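Local atomic coordinates of putative aminotransferase (Actinomadura melliaura, PDB entry 4ZWV), a protein that probably transfers an amino group onto a sugar with pyridoxal 5'-phosphate as cofactor, in building the aminopentose of the indolocarbazole AT2433. Residues P49-V54 with G197-L202; V158-A163 with N180-S185. One frame throughout, in Å; residues are numbered along the deposited sequence.

Interactions 1 and 2 sit about 10 Å apart, centre to centre, in one mixed seven-stranded sheet, and illustrate how its antiparallel margin joins its parallel core. Across the sheet the order runs 51-54, 198-201, 181-185, 157-161, so the two contacts are neighbours: strands 198-201 and 181-185 pair with each other, T201 N lying 2.8 Å from C182 O in a probable hydrogen bond. Along the chain, both segments of interaction 2 fall between those of interaction 1, whose partners are 143 residues apart. S185 belongs to the pyridoxal 5'-phosphate site, whose G57 lies near G198 (interaction 1) and V183 (interaction 2) and whose H164 follows A163; both contacts probably help to frame it.

Interaction 1: P49-V54 with G197-L202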
ATOM      1  N   PRO A  49     -21.025   2.413 -12.270  1.00 16.53           N
ATOM      2  CA  PRO A  49     -20.916   3.542 -11.338  1.00 16.77           C
ATOM      3  C   PRO A  49     -20.222   3.174 -10.032  1.00 18.93           C
ATOM      4  O   PRO A  49     -19.832   4.061  -9.271  1.00 24.31           O
ATOM      5  CB  PRO A  49     -22.374   3.926 -11.085  1.00 17.00           C
ATOM      6  CG  PRO A  49     -23.134   2.684 -11.312  1.00 19.12           C
ATOM      7  CD  PRO A  49     -22.403   1.904 -12.374  1.00 18.44           C
ATOM      8  N   ARG A  50     -20.049   1.884  -9.783  1.00 12.88           N
ATOM      9  CA  ARG A  50     -19.498   1.418  -8.515  1.00 11.93           C
ATOM     10  C   ARG A  50     -18.000   1.192  -8.630  1.00 13.08           C
ATOM     11  O   ARG A  50     -17.546   0.045  -8.713  1.00 14.37           O
ATOM     12  CB  ARG A  50     -20.200   0.132  -8.076  1.00 13.73           C
ATOM     13  CG  ARG A  50     -21.703   0.306  -7.867  1.00 14.46           C
ATOM     14  CD  ARG A  50     -22.397  -1.039  -7.770  1.00 17.41           C
ATOM     15  NE  ARG A  50     -22.297  -1.757  -9.034  1.00 25.17           N
ATOM     16  CZ  ARG A  50     -23.140  -1.590 -10.048  1.00 29.14           C
ATOM     17  NH1 ARG A  50     -24.155  -0.744  -9.931  1.00 29.53           N
ATOM     18  NH2 ARG A  50     -22.969  -2.274 -11.171  1.00 30.01           N
ATOM     19  N   VAL A  51     -17.230   2.278  -8.665  1.00 12.01           N
ATOM     20  CA  VAL A  51     -15.791   2.147  -8.807  1.00 10.95           C
ATOM     21  C   VAL A  51     -15.092   2.803  -7.627  1.00 13.24           C
ATOM     22  O   VAL A  51     -15.514   3.849  -7.133  1.00 17.81           O
ATOM     23  CB  VAL A  51     -15.270   2.747 -10.139  1.00 13.68           C
ATOM     24  CG1 VAL A  51     -15.971   2.091 -11.333  1.00 17.51           C
ATOM     25  CG2 VAL A  51     -15.440   4.270 -10.186  1.00 17.78           C
ATOM     26  N   VAL A  52     -14.031   2.155  -7.178  1.00  8.78           N
ATOM     27  CA  VAL A  52     -13.326   2.563  -5.971  1.00  9.60           C
ATOM     28  C   VAL A  52     -11.845   2.678  -6.289  1.00  9.42           C
ATOM     29  O   VAL A  52     -11.184   1.674  -6.538  1.00  8.71           O
ATOM     30  CB  VAL A  52     -13.572   1.537  -4.850  1.00  9.50           C
ATOM     31  CG1 VAL A  52     -12.791   1.885  -3.610  1.00 11.13           C
ATOM     32  CG2 VAL A  52     -15.081   1.441  -4.562  1.00 13.11           C
ATOM     33  N   SER A  53     -11.313   3.900  -6.305  1.00  7.70           N
ATOM     34  CA  SER A  53      -9.877   4.052  -6.535  1.00  8.11           C
ATOM     35  C   SER A  53      -9.084   3.535  -5.339  1.00  8.28           C
ATOM     36  O   SER A  53      -9.507   3.654  -4.179  1.00  8.31           O
ATOM     37  CB  SER A  53      -9.509   5.510  -6.833  1.00  9.22           C
ATOM     38  OG  SER A  53      -9.855   6.367  -5.752  1.00  9.16           O
ATOM     39  N   VAL A  54      -7.941   2.943  -5.647  1.00  7.97           N
ATOM     40  CA  VAL A  54      -7.082   2.352  -4.635  1.00  8.87           C
ATOM     41  C   VAL A  54      -5.615   2.663  -4.932  1.00  7.45           C
ATOM     42  O   VAL A  54      -5.281   3.183  -5.989  1.00  8.46           O
ATOM     43  CB  VAL A  54      -7.299   0.817  -4.544  1.00  7.90           C
ATOM     44  CG1 VAL A  54      -8.660   0.506  -3.949  1.00  9.41           C
ATOM     45  CG2 VAL A  54      -7.135   0.151  -5.901  1.00  8.55           C
ATOM     46  N   GLY A 197      -1.448   3.313  -8.808  1.00  8.72           N
ATOM     47  CA  GLY A 197      -2.865   3.434  -8.546  1.00  8.96           C
ATOM     48  C   GLY A 197      -3.573   2.204  -9.044  1.00  7.96           C
ATOM     49  O   GLY A 197      -2.982   1.353  -9.704  1.00  9.64           O
ATOM     50  N   GLY A 198      -4.849   2.109  -8.710  1.00  7.83           N
ATOM     51  CA  GLY A 198      -5.675   1.037  -9.231  1.00  7.42           C
ATOM     52  C   GLY A 198      -7.132   1.372  -9.058  1.00  7.68           C
ATOM     53  O   GLY A 198      -7.491   2.426  -8.525  1.00  8.66           O
ATOM     54  N   LEU A 199      -7.981   0.459  -9.514  1.00  8.92           N
ATOM     55  CA  LEU A 199      -9.419   0.661  -9.428  1.00  9.05           C
ATOM     56  C   LEU A 199     -10.075  -0.665  -9.132  1.00 10.21           C
ATOM     57  O   LEU A 199      -9.867  -1.637  -9.861  1.00 12.03           O
ATOM     58  CB  LEU A 199      -9.971   1.242 -10.739  1.00  9.28           C
ATOM     59  CG  LEU A 199     -11.414   1.731 -10.655  1.00  9.76           C
ATOM     60  CD1 LEU A 199     -11.487   3.054  -9.886  1.00 10.72           C
ATOM     61  CD2 LEU A 199     -11.990   1.887 -12.073  1.00 11.44           C
ATOM     62  N   LEU A 200     -10.855  -0.707  -8.062  1.00  7.94           N
ATOM     63  CA  LEU A 200     -11.693  -1.862  -7.759  1.00  8.07           C
ATOM     64  C   LEU A 200     -13.109  -1.549  -8.195  1.00 10.56           C
ATOM     65  O   LEU A 200     -13.679  -0.539  -7.768  1.00 10.32           O
ATOM     66  CB  LEU A 200     -11.647  -2.173  -6.265  1.00  7.30           C
ATOM     67  CG  LEU A 200     -12.637  -3.220  -5.765  1.00  8.28           C
ATOM     68  CD1 LEU A 200     -12.343  -4.588  -6.404  1.00 10.85           C
ATOM     69  CD2 LEU A 200     -12.523  -3.303  -4.252  1.00 11.55           C
ATOM     70  N   THR A 201     -13.672  -2.374  -9.070  1.00  9.19           N
ATOM     71  CA  THR A 201     -15.066  -2.173  -9.459  1.00  8.68           C
ATOM     72  C   THR A 201     -15.906  -3.261  -8.818  1.00 10.21           C
ATOM     73  O   THR A 201     -15.443  -4.393  -8.659  1.00 10.30           O
ATOM     74  CB  THR A 201     -15.269  -2.167 -10.990  1.00 12.87           C
ATOM     75  OG1 THR A 201     -15.128  -3.494 -11.517  1.00 15.11           O
ATOM     76  CG2 THR A 201     -14.277  -1.236 -11.676  1.00 15.55           C
ATOM     77  N   LEU A 202     -17.129  -2.897  -8.434  1.00 10.05           N
ATOM     78  CA  LEU A 202     -18.026  -3.801  -7.721  1.00  9.83           C
ATOM     79  C   LEU A 202     -19.293  -4.045  -8.513  1.00 10.80           C
ATOM     80  O   LEU A 202     -19.787  -3.151  -9.200  1.00 12.44           O
ATOM     81  CB  LEU A 202     -18.402  -3.246  -6.341  1.00 11.14           C
ATOM     82  CG  LEU A 202     -17.307  -3.013  -5.297  1.00  9.46           C
ATOM     83  CD1 LEU A 202     -16.374  -4.206  -5.186  1.00 10.85           C
ATOM     84  CD2 LEU A 202     -16.521  -1.727  -5.592  1.00 12.03           C
TER
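R50 and L202 close one end of an antiparallel ladder between strand 51-54, outermost in this chain's sheet, and its neighbour 198-201, within the mixed seven-stranded sheet of fold-type I pyridoxal-phosphate enzymes. The R50 side chain runs past L202 O. R50 CB lies 3.5 Å from L202 O, CG stands farther back, and R50 CD is again 3.6 Å from L202 O. The bend at chi3 (-65°) swings NE toward this oxygen, and R50 NE donates to L202 O at 2.9 Å, with the oxygen close to the guanidinium plane but the donor 42° above the carbonyl plane. Beyond it, CZ and NH2 only pass by. The same oxygen also accepts from N48 ND2, so two side-chain donors grip it, while L202 N returns a bond to R50 O.

Farther along, V52 and L200 form a hydrogen-bonded pair, as do V54 and G198. On one face L199 lays its methyls against V51, L199 CD1 reaching V51 CB at 3.8 Å, and V51 CG1 meets T201 CG2; S53 OG, on this same face, is hydrogen-bonded to E39 OE2 of helix 33-46, which packs over this side. On the other, V52 CG2, anti to its carbonyl carbon, meets L202 CD2 at 3.6 Å near H208 of helix 205-214. At the far end V54 CG2 rests directly on the side-chain-less backbone of G198, 3.4 Å from G198 C.

Interaction 2: V158-A163 with N180-S185; sequences VIEDCA and NMCVFS. With GOL (glycerol), chain C.
V158 and N180 meet beside a glycerol, probably from the crystallisation liquor, that bridges the two backbones at V158 and N180-M181, where V158 CA and N180 CA are 5.8 Å apart. This is the parallel pairing of strands 157-161 and 181-185 at the centre of the aminotransferase sheet. Glycerol O2 accepts a hydrogen bond from M181 N (selenomethionine) and donates one to V158 O, while O3 accepts from V158 N and donates to N180 OD1.

The other end of the N180 amide is held by E160. With CG anti to the carbonyl carbon (chi1 -63°) and the chain extended beyond, the carboxylate reaches back along the sheet, and N180 ND2 donates to E160 OE2 at 2.8 Å, nearly straight, on the anti side. The two planes stand 72° apart. OE2 also accepts from water 1, itself bonded to N180 N, and OE1 is bonded to H130 NE2. A leucine in place of E160 would probably leave N180 ND2 without its acceptor and H130 NE2 without its partner.

Between these ends E160 N and O bond to M181 O and V183 N, and C162 N to V183 O. C162 lies over one face of the F184 ring: C162 CB is 3.9 Å and SG 4.4 Å from its centroid, a CH-pi and a sulfur-aromatic contact. S185 OG is hydrogen-bonded to Q187 N and to phosphate oxygen OP1 of the modified lysine at position 190. D161 OD2 is hydrogen-bonded to T87 OG1, A163 N closes an Asx turn onto D161 OD1 at 3.0 Å, and A163 CB sits 3.7 Å from S185 CB.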
ATOM      1  N   VAL A 158     -15.658 -14.714  -7.871  1.00 10.09           N
ATOM      2  CA  VAL A 158     -14.604 -14.484  -8.851  1.00 10.48           C
ATOM      3  C   VAL A 158     -14.091 -13.062  -8.703  1.00 10.08           C
ATOM      4  O   VAL A 158     -14.879 -12.116  -8.616  1.00 11.99           O
ATOM      5  CB  VAL A 158     -15.108 -14.692 -10.295  1.00 10.53           C
ATOM      6  CG1 VAL A 158     -14.070 -14.184 -11.306  1.00 11.53           C
ATOM      7  CG2 VAL A 158     -15.403 -16.146 -10.534  1.00 11.86           C
ATOM      8  N   ILE A 159     -12.769 -12.919  -8.661  1.00  8.03           N
ATOM      9  CA  ILE A 159     -12.132 -11.617  -8.755  1.00  8.58           C
ATOM     10  C   ILE A 159     -11.343 -11.603 -10.060  1.00 11.39           C
ATOM     11  O   ILE A 159     -10.532 -12.498 -10.298  1.00  9.75           O
ATOM     12  CB  ILE A 159     -11.196 -11.344  -7.576  1.00  9.34           C
ATOM     13  CG1 ILE A 159     -11.988 -11.324  -6.264  1.00 10.77           C
ATOM     14  CG2 ILE A 159     -10.460 -10.020  -7.800  1.00 10.57           C
ATOM     15  CD1 ILE A 159     -11.092 -11.522  -5.029  1.00 11.03           C
ATOM     16  N   GLU A 160     -11.608 -10.619 -10.914  1.00  9.03           N
ATOM     17  CA  GLU A 160     -10.903 -10.489 -12.184  1.00  8.80           C
ATOM     18  C   GLU A 160      -9.718  -9.550 -12.054  1.00 10.74           C
ATOM     19  O   GLU A 160      -9.888  -8.373 -11.717  1.00  9.43           O
ATOM     20  CB  GLU A 160     -11.832  -9.956 -13.281  1.00  8.47           C
ATOM     21  CG  GLU A 160     -13.007 -10.865 -13.631  1.00  9.15           C
ATOM     22  CD  GLU A 160     -13.929 -10.222 -14.655  1.00 13.11           C
ATOM     23  OE1 GLU A 160     -13.423  -9.550 -15.585  1.00 11.65           O
ATOM     24  OE2 GLU A 160     -15.158 -10.364 -14.523  1.00 12.01           O
ATOM     25  N   ASP A 161      -8.525 -10.073 -12.325  1.00  8.55           N
ATOM     26  CA  ASP A 161      -7.312  -9.256 -12.340  1.00  8.74           C
ATOM     27  C   ASP A 161      -7.188  -8.682 -13.742  1.00  9.29           C
ATOM     28  O   ASP A 161      -6.846  -9.392 -14.693  1.00  9.93           O
ATOM     29  CB  ASP A 161      -6.086 -10.090 -11.940  1.00  8.99           C
ATOM     30  CG  ASP A 161      -4.795  -9.289 -11.934  1.00 14.56           C
ATOM     31  OD1 ASP A 161      -4.749  -8.189 -12.509  1.00 14.04           O
ATOM     32  OD2 ASP A 161      -3.808  -9.764 -11.342  1.00 14.24           O
ATOM     33  N   CYS A 162      -7.476  -7.387 -13.847  1.00  9.29           N
ATOM     34  CA  CYS A 162      -7.518  -6.685 -15.123  1.00  9.03           C
ATOM     35  C   CYS A 162      -6.317  -5.777 -15.308  1.00  7.50           C
ATOM     36  O   CYS A 162      -6.382  -4.836 -16.094  1.00  9.71           O
ATOM     37  CB  CYS A 162      -8.793  -5.841 -15.224  1.00 10.01           C
ATOM     38  SG  CYS A 162     -10.340  -6.766 -15.032  1.00 10.54           S
ATOM     39  N   ALA A 163      -5.233  -6.032 -14.582  1.00  8.84           N
ATOM     40  CA  ALA A 163      -4.055  -5.161 -14.651  1.00  8.16           C
ATOM     41  C   ALA A 163      -3.527  -4.912 -16.065  1.00  9.07           C
ATOM     42  O   ALA A 163      -3.043  -3.814 -16.367  1.00 10.45           O
ATOM     43  CB  ALA A 163      -2.935  -5.733 -13.794  1.00 10.58           C
ATOM     44  N   ASN A 180     -18.646  -9.614 -11.743  1.00 10.05           N
ATOM     45  CA  ASN A 180     -17.570  -9.926 -10.809  1.00  9.39           C
ATOM     46  C   ASN A 180     -16.858  -8.663 -10.369  1.00 10.61           C
ATOM     47  O   ASN A 180     -16.817  -7.676 -11.113  1.00 12.57           O
ATOM     48  CB  ASN A 180     -16.520 -10.854 -11.429  1.00 10.29           C
ATOM     49  CG  ASN A 180     -17.120 -12.064 -12.080  1.00  8.90           C
ATOM     50  OD1 ASN A 180     -17.905 -12.789 -11.463  1.00 11.20           O
ATOM     51  ND2 ASN A 180     -16.768 -12.290 -13.347  1.00 11.97           N
HETATM   52  N   MSE A 181     -16.270  -8.707  -9.181  1.00 10.07           N
HETATM   53  CA  MSE A 181     -15.308  -7.684  -8.801  1.00  8.26           C
HETATM   54  C   MSE A 181     -14.147  -7.696  -9.771  1.00  8.94           C
HETATM   55  O   MSE A 181     -13.670  -8.765 -10.157  1.00 11.08           O
HETATM   56  CB  MSE A 181     -14.796  -7.908  -7.373  1.00  9.67           C
HETATM   57  CG  MSE A 181     -15.863  -7.663  -6.316  1.00  9.27           C
HETATM   58 SE   MSE A 181     -15.108  -7.605  -4.535  0.61 14.65          SE
HETATM   59  CE  MSE A 181     -15.083  -9.518  -4.223  1.00 13.92           C
ATOM     60  N   CYS A 182     -13.696  -6.508 -10.161  1.00  9.10           N
ATOM     61  CA  CYS A 182     -12.570  -6.359 -11.080  1.00  9.17           C
ATOM     62  C   CYS A 182     -11.546  -5.436 -10.483  1.00  9.38           C
ATOM     63  O   CYS A 182     -11.908  -4.468  -9.816  1.00  8.60           O
ATOM     64  CB  CYS A 182     -13.006  -5.770 -12.410  1.00  7.06           C
ATOM     65  SG  CYS A 182     -14.070  -6.854 -13.334  1.00 10.90           S
ATOM     66  N   VAL A 183     -10.275  -5.727 -10.726  1.00  7.88           N
ATOM     67  CA  VAL A 183      -9.208  -4.826 -10.281  1.00  7.12           C
ATOM     68  C   VAL A 183      -8.349  -4.398 -11.456  1.00  9.73           C
ATOM     69  O   VAL A 183      -7.738  -5.228 -12.132  1.00 11.03           O
ATOM     70  CB  VAL A 183      -8.291  -5.453  -9.203  1.00  8.30           C
ATOM     71  CG1 VAL A 183      -7.229  -4.418  -8.759  1.00  9.17           C
ATOM     72  CG2 VAL A 183      -9.115  -5.938  -8.005  1.00 10.12           C
ATOM     73  N   PHE A 184      -8.337  -3.094 -11.711  1.00  8.18           N
ATOM     74  CA  PHE A 184      -7.461  -2.510 -12.717  1.00  8.38           C
ATOM     75  C   PHE A 184      -6.207  -1.946 -12.061  1.00  7.68           C
ATOM     76  O   PHE A 184      -6.239  -1.579 -10.894  1.00  8.85           O
ATOM     77  CB  PHE A 184      -8.193  -1.407 -13.475  1.00  8.22           C
ATOM     78  CG  PHE A 184      -9.365  -1.903 -14.272  1.00  8.84           C
ATOM     79  CD1 PHE A 184     -10.631  -1.965 -13.703  1.00 10.91           C
ATOM     80  CD2 PHE A 184      -9.193  -2.319 -15.582  1.00  9.76           C
ATOM     81  CE1 PHE A 184     -11.724  -2.423 -14.441  1.00 10.53           C
ATOM     82  CE2 PHE A 184     -10.280  -2.781 -16.330  1.00 10.99           C
ATOM     83  CZ  PHE A 184     -11.545  -2.829 -15.762  1.00 10.55           C
ATOM     84  N   SER A 185      -5.110  -1.910 -12.812  1.00  8.26           N
ATOM     85  CA  SER A 185      -3.854  -1.333 -12.334  1.00  7.38           C
ATOM     86  C   SER A 185      -3.479  -0.097 -13.130  1.00  8.87           C
ATOM     87  O   SER A 185      -3.553  -0.111 -14.370  1.00  9.71           O
ATOM     88  CB  SER A 185      -2.708  -2.336 -12.439  1.00  9.24           C
ATOM     89  OG  SER A 185      -1.461  -1.669 -12.206  1.00  9.47           O
TER
HETATM   90  C1  GOL C 401     -18.608 -11.112  -5.766  1.00 41.69           C
HETATM   91  O1  GOL C 401     -20.010 -11.151  -5.603  1.00 49.55           O
HETATM   92  C2  GOL C 401     -18.237 -11.412  -7.216  1.00 34.90           C
HETATM   93  O2  GOL C 401     -16.922 -10.927  -7.417  1.00 14.98           O
HETATM   94  C3  GOL C 401     -18.324 -12.927  -7.431  1.00 35.87           C
HETATM   95  O3  GOL C 401     -18.237 -13.355  -8.783  1.00 16.78           O
HETATM   96  O   HOH W   1     -17.245  -8.078 -13.936  1.00 11.65           O
HETATM   97  O   HOH W   2      -4.819  -5.948 -10.886  1.00 25.24           O
HETATM   98  O   HOH W   3      -5.719  -2.091 -15.660  1.00  9.49           O